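Local coordinates for protein pngf-ii (Elizabethkingia meningoseptica, PDB 4R4X) that probably removes N-linked glycans from glycoproteins, as a bacterial peptide:N-glycosidase related to PNGase F, at residues Y4-Q9 with S25-D30; K31-N36 with F48-I53; E59-A64 with I71-D76. One frame throughout, in Å; residues are numbered along the deposited sequence.

Contact 1: Y4-Q9 with S25-D30; sequences YEITYQ and SITNSD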
loop_
_atom_site.group_PDB
_atom_site.type_symbol
_atom_site.label_atom_id
_atom_site.label_comp_id
_atom_site.label_asym_id
_atom_site.label_seq_id
_atom_site.Cartn_x
_atom_site.Cartn_y
_atom_site.Cartn_z
ATOM N N TYR A 4 25.126 -34.141 -17.550
ATOM C CA TYR A 4 24.608 -33.632 -18.820
ATOM C C TYR A 4 23.941 -32.281 -18.650
ATOM O O TYR A 4 23.354 -31.998 -17.626
ATOM C CB TYR A 4 23.574 -34.584 -19.419
ATOM C CG TYR A 4 24.103 -35.958 -19.697
ATOM C CD1 TYR A 4 24.063 -36.925 -18.719
ATOM C CD2 TYR A 4 24.639 -36.286 -20.940
ATOM C CE1 TYR A 4 24.550 -38.196 -18.952
ATOM C CE2 TYR A 4 25.133 -37.564 -21.188
ATOM C CZ TYR A 4 25.082 -38.507 -20.186
ATOM O OH TYR A 4 25.563 -39.781 -20.369
ATOM N N GLU A 5 24.000 -31.475 -19.696
ATOM C CA GLU A 5 23.345 -30.185 -19.739
ATOM C C GLU A 5 22.325 -30.219 -20.846
ATOM O O GLU A 5 22.684 -30.465 -21.996
ATOM C CB GLU A 5 24.380 -29.110 -20.027
ATOM C CG GLU A 5 23.819 -27.726 -20.271
ATOM C CD GLU A 5 24.835 -26.641 -19.917
ATOM O OE1 GLU A 5 25.949 -26.993 -19.446
ATOM O OE2 GLU A 5 24.528 -25.450 -20.104
ATOM N N ILE A 6 21.060 -30.003 -20.504
ATOM C CA ILE A 6 19.986 -29.988 -21.481
ATOM C C ILE A 6 19.393 -28.602 -21.603
ATOM O O ILE A 6 19.041 -27.970 -20.592
ATOM C CB ILE A 6 18.859 -30.973 -21.096
ATOM C CG1 ILE A 6 19.437 -32.383 -20.863
ATOM C CG2 ILE A 6 17.791 -30.981 -22.191
ATOM C CD1 ILE A 6 19.879 -32.656 -19.440
ATOM N N THR A 7 19.297 -28.123 -22.838
ATOM C CA THR A 7 18.827 -26.804 -23.131
ATOM C C THR A 7 17.512 -26.892 -23.852
ATOM O O THR A 7 17.362 -27.701 -24.753
ATOM C CB THR A 7 19.831 -26.059 -24.031
ATOM O OG1 THR A 7 21.116 -26.090 -23.393
ATOM C CG2 THR A 7 19.364 -24.618 -24.267
ATOM N N TYR A 8 16.560 -26.069 -23.438
ATOM C CA TYR A 8 15.183 -26.185 -23.912
ATOM C C TYR A 8 14.720 -24.954 -24.661
ATOM O O TYR A 8 15.260 -23.854 -24.488
ATOM C CB TYR A 8 14.220 -26.406 -22.741
ATOM C CG TYR A 8 14.425 -27.703 -21.993
ATOM C CD1 TYR A 8 15.284 -27.767 -20.915
ATOM C CD2 TYR A 8 13.744 -28.858 -22.356
ATOM C CE1 TYR A 8 15.477 -28.950 -20.211
ATOM C CE2 TYR A 8 13.934 -30.053 -21.669
ATOM C CZ TYR A 8 14.790 -30.098 -20.594
ATOM O OH TYR A 8 14.991 -31.272 -19.893
ATOM N N GLN A 9 13.675 -25.153 -25.447
ATOM C CA GLN A 9 13.079 -24.102 -26.272
ATOM C C GLN A 9 11.558 -24.092 -26.136
ATOM O O GLN A 9 10.913 -25.135 -26.314
ATOM C CB GLN A 9 13.467 -24.331 -27.734
ATOM C CG GLN A 9 12.951 -23.278 -28.693
ATOM C CD GLN A 9 13.378 -23.555 -30.124
ATOM O OE1 GLN A 9 14.257 -22.875 -30.655
ATOM N NE2 GLN A 9 12.786 -24.560 -30.738
ATOM N N SER A 25 18.630 -27.562 -17.763
ATOM C CA SER A 25 18.742 -28.557 -16.699
ATOM C C SER A 25 20.157 -29.094 -16.748
ATOM O O SER A 25 20.659 -29.431 -17.839
ATOM C CB SER A 25 17.728 -29.686 -16.898
ATOM O OG SER A 25 17.887 -30.761 -15.959
ATOM N N ILE A 26 20.808 -29.161 -15.591
ATOM C CA ILE A 26 22.095 -29.824 -15.471
ATOM C C ILE A 26 21.949 -30.981 -14.512
ATOM O O ILE A 26 21.481 -30.805 -13.378
ATOM C CB ILE A 26 23.191 -28.869 -14.991
ATOM C CG1 ILE A 26 23.332 -27.718 -15.986
ATOM C CG2 ILE A 26 24.508 -29.621 -14.843
ATOM C CD1 ILE A 26 24.277 -26.630 -15.535
ATOM N N THR A 27 22.336 -32.176 -14.946
ATOM C CA THR A 27 21.976 -33.349 -14.183
ATOM C C THR A 27 22.987 -34.480 -14.272
ATOM O O THR A 27 23.627 -34.666 -15.305
ATOM C CB THR A 27 20.581 -33.835 -14.636
ATOM O OG1 THR A 27 20.103 -34.821 -13.724
ATOM C CG2 THR A 27 20.618 -34.412 -16.046
ATOM N N ASN A 28 23.136 -35.196 -13.168
ATOM C CA ASN A 28 23.847 -36.464 -13.125
ATOM C C ASN A 28 23.069 -37.374 -12.184
ATOM O O ASN A 28 22.015 -36.976 -11.672
ATOM C CB ASN A 28 25.328 -36.278 -12.711
ATOM C CG ASN A 28 25.505 -35.530 -11.388
ATOM O OD1 ASN A 28 26.324 -34.625 -11.257
ATOM N ND2 ASN A 28 24.756 -35.910 -10.420
ATOM N N SER A 29 23.568 -38.578 -11.920
ATOM C CA SER A 29 22.805 -39.529 -11.107
ATOM C C SER A 29 22.626 -39.121 -9.642
ATOM O O SER A 29 21.800 -39.712 -8.963
ATOM C CB SER A 29 23.409 -40.930 -11.195
ATOM O OG SER A 29 24.718 -40.943 -10.660
ATOM N N ASP A 30 23.383 -38.134 -9.159
ATOM C CA ASP A 30 23.312 -37.695 -7.745
ATOM C C ASP A 30 22.470 -36.429 -7.496
ATOM O O ASP A 30 21.792 -36.332 -6.481
ATOM C CB ASP A 30 24.717 -37.411 -7.198
ATOM C CG ASP A 30 25.632 -38.628 -7.258
ATOM O OD1 ASP A 30 25.239 -39.682 -6.724
ATOM O OD2 ASP A 30 26.733 -38.519 -7.835
#
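Ile6 and Thr27 meet on the closely packed face of this antiparallel pairing, where methyl CD1 of Ile6 lies 3.9 Å from CG2 of Thr27. With CG1 of Ile6 anti to its own carbonyl carbon (chi1 -54°) and chi2 turned to 89°, the CD1 methyl swings across to the other strand, where it also approaches Ser25 O at 3.7 Å. Beneath these contacts the backbones are joined by two reciprocal pairs of hydrogen bonds. Tyr4 N gives to Thr27 O at 2.8 Å and Thr27 N returns to Tyr4 O, while Ile6 N and Ser25 N serve the carbonyls of Ser25 and Ile6 in the same way. Between the two pairs, Glu5 and Ile26 face each other at a non-hydrogen-bonded position, and CA of Ile26 donates a C-H...O contact to Tyr4 O at 3.3 Å. Farther along, Tyr8 reaches back with the edge of its ring, CE1 standing 4.1 Å from CB of Ser25, while its hydroxyl bonds to Val135 O. Elsewhere the contact slackens: Thr7 points its side chain away, and Ser29 and Asp30 turn off into a partly exposed loop. Glu5 forms a salt bridge with Lys40, and Thr27 OG1 is bonded to Lys122 O. The chemistry therefore implies a pairing held by backbone bonds and methyl contacts, with the polar ends of Glu5, Tyr8 and Thr27 engaged outside it.

Contact 2: K31-N36 with F48-I53; sequences KTLLFN and FEVNEI. With ZN (zinc ion), chain B.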
loop_
_atom_site.group_PDB
_atom_site.type_symbol
_atom_site.label_atom_id
_atom_site.label_comp_id
_atom_site.label_asym_id
_atom_site.label_seq_id
_atom_site.Cartn_x
_atom_site.Cartn_y
_atom_site.Cartn_z
ATOM N N LYS A 31 22.547 -35.473 -8.418
ATOM C CA LYS A 31 21.972 -34.131 -8.251
ATOM C C LYS A 31 21.477 -33.599 -9.587
ATOM O O LYS A 31 22.113 -33.850 -10.610
ATOM C CB LYS A 31 23.045 -33.145 -7.778
ATOM C CG LYS A 31 23.661 -33.422 -6.426
ATOM C CD LYS A 31 22.789 -32.866 -5.320
ATOM C CE LYS A 31 23.041 -33.565 -4.001
ATOM N NZ LYS A 31 22.403 -32.734 -2.949
ATOM N N THR A 32 20.384 -32.839 -9.583
ATOM C CA THR A 32 20.050 -32.028 -10.761
ATOM C C THR A 32 19.703 -30.592 -10.393
ATOM O O THR A 32 19.120 -30.316 -9.331
ATOM C CB THR A 32 18.983 -32.648 -11.714
ATOM O OG1 THR A 32 17.764 -31.886 -11.755
ATOM C CG2 THR A 32 18.706 -34.026 -11.399
ATOM N N LEU A 33 20.120 -29.694 -11.274
ATOM C CA LEU A 33 19.959 -28.259 -11.110
ATOM C C LEU A 33 19.086 -27.755 -12.251
ATOM O O LEU A 33 19.310 -28.121 -13.396
ATOM C CB LEU A 33 21.333 -27.583 -11.123
ATOM C CG LEU A 33 21.300 -26.061 -11.248
ATOM C CD1 LEU A 33 20.849 -25.508 -9.926
ATOM C CD2 LEU A 33 22.665 -25.509 -11.650
ATOM N N LEU A 34 18.060 -26.968 -11.926
ATOM C CA LEU A 34 17.181 -26.402 -12.922
ATOM C C LEU A 34 17.193 -24.882 -12.847
ATOM O O LEU A 34 16.879 -24.271 -11.811
ATOM C CB LEU A 34 15.760 -26.961 -12.772
ATOM C CG LEU A 34 14.670 -26.315 -13.634
ATOM C CD1 LEU A 34 14.941 -26.467 -15.131
ATOM C CD2 LEU A 34 13.312 -26.904 -13.258
ATOM N N PHE A 35 17.598 -24.273 -13.944
ATOM C CA PHE A 35 17.649 -22.837 -14.015
ATOM C C PHE A 35 17.454 -22.379 -15.462
ATOM O O PHE A 35 16.654 -22.988 -16.216
ATOM C CB PHE A 35 18.905 -22.268 -13.260
ATOM C CG PHE A 35 20.276 -22.633 -13.838
ATOM C CD1 PHE A 35 20.461 -23.533 -14.876
ATOM C CD2 PHE A 35 21.414 -22.070 -13.259
ATOM C CE1 PHE A 35 21.747 -23.832 -15.339
ATOM C CE2 PHE A 35 22.694 -22.368 -13.706
ATOM C CZ PHE A 35 22.862 -23.245 -14.771
ATOM N N ASN A 36 18.117 -21.299 -15.845
ATOM C CA ASN A 36 18.023 -20.795 -17.192
ATOM C C ASN A 36 19.281 -20.013 -17.594
ATOM O O ASN A 36 20.198 -19.844 -16.792
ATOM C CB ASN A 36 16.757 -19.964 -17.357
ATOM C CG ASN A 36 16.755 -18.704 -16.509
ATOM O OD1 ASN A 36 17.757 -17.970 -16.441
ATOM N ND2 ASN A 36 15.603 -18.423 -15.880
ATOM N N PHE A 48 14.984 -14.052 -8.413
ATOM C CA PHE A 48 14.935 -15.177 -9.320
ATOM C C PHE A 48 15.104 -16.479 -8.539
ATOM O O PHE A 48 15.564 -16.459 -7.401
ATOM C CB PHE A 48 15.945 -15.042 -10.474
ATOM C CG PHE A 48 17.391 -15.058 -10.059
ATOM C CD1 PHE A 48 18.047 -16.238 -9.826
ATOM C CD2 PHE A 48 18.109 -13.873 -9.972
ATOM C CE1 PHE A 48 19.388 -16.253 -9.470
ATOM C CE2 PHE A 48 19.443 -13.877 -9.603
ATOM C CZ PHE A 48 20.090 -15.076 -9.378
ATOM N N GLU A 49 14.684 -17.581 -9.145
ATOM C CA GLU A 49 14.709 -18.882 -8.476
ATOM C C GLU A 49 15.443 -19.956 -9.240
ATOM O O GLU A 49 15.477 -19.976 -10.477
ATOM C CB GLU A 49 13.303 -19.376 -8.206
ATOM C CG GLU A 49 12.553 -18.586 -7.150
ATOM C CD GLU A 49 11.144 -19.104 -7.019
ATOM O OE1 GLU A 49 10.940 -20.064 -6.229
ATOM O OE2 GLU A 49 10.269 -18.563 -7.731
ATOM N N VAL A 50 15.995 -20.874 -8.467
ATOM C CA VAL A 50 16.625 -22.075 -8.981
ATOM C C VAL A 50 16.078 -23.272 -8.201
ATOM O O VAL A 50 15.711 -23.144 -7.031
ATOM C CB VAL A 50 18.163 -21.907 -8.787
ATOM C CG1 VAL A 50 18.871 -23.212 -8.557
ATOM C CG2 VAL A 50 18.758 -21.122 -9.945
ATOM N N ASN A 51 16.041 -24.442 -8.837
ATOM C CA ASN A 51 15.636 -25.659 -8.154
ATOM C C ASN A 51 16.786 -26.695 -8.176
ATOM O O ASN A 51 17.540 -26.771 -9.131
ATOM C CB ASN A 51 14.368 -26.154 -8.848
ATOM C CG ASN A 51 13.815 -27.414 -8.241
ATOM O OD1 ASN A 51 12.944 -27.363 -7.366
ATOM N ND2 ASN A 51 14.284 -28.553 -8.715
ATOM N N GLU A 52 16.943 -27.466 -7.106
ATOM C CA GLU A 52 17.907 -28.559 -7.086
ATOM C C GLU A 52 17.273 -29.767 -6.437
ATOM O O GLU A 52 16.555 -29.641 -5.444
ATOM C CB GLU A 52 19.175 -28.195 -6.324
ATOM C CG GLU A 52 19.986 -27.082 -6.970
ATOM C CD GLU A 52 21.404 -26.967 -6.422
ATOM O OE1 GLU A 52 21.674 -27.488 -5.321
ATOM O OE2 GLU A 52 22.260 -26.351 -7.097
ATOM N N ILE A 53 17.536 -30.934 -7.012
ATOM C CA ILE A 53 16.997 -32.183 -6.520
ATOM C C ILE A 53 18.151 -33.066 -6.131
ATOM O O ILE A 53 19.057 -33.251 -6.923
ATOM C CB ILE A 53 16.184 -32.911 -7.601
ATOM C CG1 ILE A 53 15.012 -32.027 -8.018
ATOM C CG2 ILE A 53 15.732 -34.272 -7.081
ATOM C CD1 ILE A 53 14.047 -32.648 -9.001
HETATM ZN ZN ZN B . 23.869 -27.750 -5.761
HETATM O O HOH W 1 14.330 -22.586 -11.879
#
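A zinc site sits on one face of the antiparallel strand pair 31-36 and 48-53, where Glu52, one of the zinc ligands, lies against Leu33. The Glu52 carboxylate binds the zinc through both oxygens, OE1 at 2.3 Å and OE2 at 2.5 Å, and Asp159 supplies a further ligand. CG of Glu52 is anti to its carbonyl carbon (chi1 -65°) and the chain is extended beyond it, which lifts the carboxylate off the sheet to the metal. Methyl CD1 of Leu33 touches the same group obliquely, 3.3 Å from OE2 of Glu52. That methyl also presses on Val50 CG1, closer than carbons usually come, so the fine detail there is doubtful. The other Val50 methyl, CG2, packs 3.5 Å from CB of Phe35 and lies near the plane of the ring at its edge, while CD2 of Leu33 lies over one face, toward the rim. NZ of Lys31 stands 5.8 Å from OE1 of Glu52, not in contact. Backbone bonds tie Thr32 to Ile53 and Leu34 to Asn51 in both directions. Past the last of these a water bridges the carbonyls of Leu34 and Glu49, 3.1 Å from Leu34 O, and Asn36 OD1 caps the helix 37-40 at Ile39 N. Alternate residues facing the metal and the other face are typical of neighbouring strands in an antiparallel meander, here in the N-terminal, LolA/LolB-clan domain.

Contact 3: E59-A64 with I71-D76; sequences EVSQFA and IVKTSD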
loop_
_atom_site.group_PDB
_atom_site.type_symbol
_atom_site.label_atom_id
_atom_site.label_comp_id
_atom_site.label_asym_id
_atom_site.label_seq_id
_atom_site.Cartn_x
_atom_site.Cartn_y
_atom_site.Cartn_z
ATOM N N GLU A 59 14.965 -35.136 -2.101
ATOM C CA GLU A 59 14.748 -33.834 -1.492
ATOM C C GLU A 59 14.810 -32.773 -2.593
ATOM O O GLU A 59 15.831 -32.628 -3.245
ATOM C CB GLU A 59 15.779 -33.531 -0.405
ATOM C CG GLU A 59 15.497 -32.211 0.306
ATOM C CD GLU A 59 16.077 -32.136 1.713
ATOM O OE1 GLU A 59 16.917 -32.986 2.068
ATOM O OE2 GLU A 59 15.686 -31.216 2.473
ATOM N N VAL A 60 13.696 -32.076 -2.793
ATOM C CA VAL A 60 13.588 -30.975 -3.740
ATOM C C VAL A 60 13.825 -29.662 -2.975
ATOM O O VAL A 60 13.119 -29.353 -1.991
ATOM C CB VAL A 60 12.205 -30.963 -4.399
ATOM C CG1 VAL A 60 12.064 -29.842 -5.420
ATOM C CG2 VAL A 60 11.925 -32.314 -5.052
ATOM N N SER A 61 14.822 -28.905 -3.417
ATOM C CA SER A 61 15.147 -27.616 -2.800
ATOM C C SER A 61 14.903 -26.488 -3.790
ATOM O O SER A 61 15.346 -26.537 -4.933
ATOM C CB SER A 61 16.588 -27.592 -2.322
ATOM O OG SER A 61 16.769 -28.480 -1.229
ATOM N N GLN A 62 14.165 -25.488 -3.338
ATOM C CA GLN A 62 13.888 -24.316 -4.115
ATOM C C GLN A 62 14.639 -23.153 -3.475
ATOM O O GLN A 62 14.521 -22.931 -2.278
ATOM C CB GLN A 62 12.384 -24.049 -4.112
ATOM C CG GLN A 62 11.942 -23.079 -5.179
ATOM C CD GLN A 62 11.961 -23.659 -6.583
ATOM O OE1 GLN A 62 11.923 -24.876 -6.791
ATOM N NE2 GLN A 62 11.991 -22.776 -7.561
ATOM N N PHE A 63 15.373 -22.410 -4.284
ATOM C CA PHE A 63 16.201 -21.300 -3.821
ATOM C C PHE A 63 15.720 -20.028 -4.485
ATOM O O PHE A 63 15.531 -20.013 -5.693
ATOM C CB PHE A 63 17.661 -21.495 -4.250
ATOM C CG PHE A 63 18.294 -22.743 -3.730
ATOM C CD1 PHE A 63 18.177 -23.931 -4.424
ATOM C CD2 PHE A 63 19.028 -22.729 -2.546
ATOM C CE1 PHE A 63 18.784 -25.091 -3.940
ATOM C CE2 PHE A 63 19.623 -23.884 -2.059
ATOM C CZ PHE A 63 19.504 -25.070 -2.760
ATOM N N ALA A 64 15.610 -18.960 -3.710
ATOM C CA ALA A 64 15.246 -17.652 -4.219
ATOM C C ALA A 64 16.369 -16.662 -3.936
ATOM O O ALA A 64 16.774 -16.494 -2.794
ATOM C CB ALA A 64 13.936 -17.175 -3.582
ATOM N N ILE A 71 19.940 -15.200 -0.016
ATOM C CA ILE A 71 19.231 -16.331 -0.613
ATOM C C ILE A 71 18.396 -17.045 0.453
ATOM O O ILE A 71 18.905 -17.368 1.531
ATOM C CB ILE A 71 20.225 -17.379 -1.158
ATOM C CG1 ILE A 71 21.138 -16.771 -2.240
ATOM C CG2 ILE A 71 19.490 -18.595 -1.729
ATOM C CD1 ILE A 71 22.323 -17.665 -2.586
ATOM N N VAL A 72 17.141 -17.325 0.117
ATOM C CA VAL A 72 16.303 -18.173 0.928
ATOM C C VAL A 72 16.040 -19.489 0.190
ATOM O O VAL A 72 16.112 -19.558 -1.042
ATOM C CB VAL A 72 14.994 -17.487 1.371
ATOM C CG1 VAL A 72 15.317 -16.304 2.272
ATOM C CG2 VAL A 72 14.128 -17.029 0.212
ATOM N N LYS A 73 15.775 -20.534 0.962
ATOM C CA LYS A 73 15.457 -21.808 0.383
ATOM C C LYS A 73 14.312 -22.454 1.147
ATOM O O LYS A 73 14.077 -22.179 2.328
ATOM C CB LYS A 73 16.704 -22.727 0.328
ATOM C CG LYS A 73 16.930 -23.579 1.561
ATOM C CD LYS A 73 18.195 -24.428 1.498
ATOM C CE LYS A 73 17.900 -25.855 1.077
ATOM N NZ LYS A 73 19.137 -26.705 1.059
ATOM N N THR A 74 13.599 -23.316 0.452
ATOM C CA THR A 74 12.602 -24.131 1.086
ATOM C C THR A 74 12.808 -25.533 0.524
ATOM O O THR A 74 13.152 -25.690 -0.667
ATOM C CB THR A 74 11.194 -23.521 0.870
ATOM O OG1 THR A 74 10.328 -23.884 1.943
ATOM C CG2 THR A 74 10.593 -23.950 -0.426
ATOM N N SER A 75 12.608 -26.547 1.367
ATOM C CA SER A 75 12.881 -27.935 1.002
ATOM C C SER A 75 11.697 -28.861 1.302
ATOM O O SER A 75 10.917 -28.589 2.201
ATOM C CB SER A 75 14.111 -28.413 1.757
ATOM O OG SER A 75 15.247 -27.695 1.304
ATOM N N ASP A 76 11.584 -29.950 0.538
ATOM C CA ASP A 76 10.437 -30.857 0.631
ATOM C C ASP A 76 10.804 -32.165 -0.059
ATOM O O ASP A 76 11.198 -32.161 -1.228
ATOM C CB ASP A 76 9.208 -30.231 -0.044
ATOM C CG ASP A 76 7.899 -31.012 0.207
ATOM O OD1 ASP A 76 7.944 -32.197 0.618
ATOM O OD2 ASP A 76 6.810 -30.426 -0.040
HETATM O O HOH W 2 11.055 -27.379 -2.200
#
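Phe63 and Lys73 lie side by side and point the same way, out from one face of the hairpin formed by strands 59-65 and 70-76. The lysine begins 3.7 Å from the ring, measured from its CB to CD2 of Phe63, and its CD continues along the ring at 3.9 Å from CE2 of Phe63. CG of Lys73 sits between its backbone N and carbonyl carbon (chi1 89°); a bend at chi3 (-98°) then turns CE toward Ser61, 3.7 Å from OG. CG2 of Ile71 also approaches CD2 of the Phe63 ring, at the edge and near the ring plane. Next along the same face the hydroxyls of Ser61 and Ser75 are hydrogen-bonded OG to OG at 3.1 Å, and the extended chain of Glu59 brings OE2 within 3.3 Å of Ser75 CB. OE2 of Glu59 and NZ of Lys73 remain 5.9 Å apart, so any attraction between their charges acts without contact. On the reverse face, Ala64 CB packs on Val72 CG2 at 3.8 Å, and CB of Gln62 stands near the methyl of Thr74. Reciprocal backbone bonds link Val60 with Asp76, Gln62 with Thr74 and Ala64 with Val72, and a water donates to both Val60 O and Thr74 O. Strand 48-54 flanks the hairpin on the side of strand 59-65, and strand 167-170 runs parallel to strand 70-76 beyond the other edge. Tyr176 of helix 173-182 touches Gln62, Ala64 and Val72, while the ring of Phe163 meets Phe63 edge-to-face.

How the contacts relate
From the N terminus, contact 1 closes a 15-residue connection that includes the short strand 15-16, returning the chain at 25-30 to 4-9. Contact 2 opens at the next residue and encloses helix 37-40, and contact 3 closes the tight hairpin 59-65/70-76. None nests within or crosses another: they come in series. Adjacent contacts are nevertheless joined edge to edge, because Ile26 O accepts a probable hydrogen bond from Leu33 N, and Ser61 N and Phe63 N probably bond to the carbonyls of Glu52 and Val50. Six strands thus run as an antiparallel meander through the N-terminal region, bringing the Phe63 side chain to about 6 Å from the zinc held by contact 2. Contacts 1 and 3 do not touch.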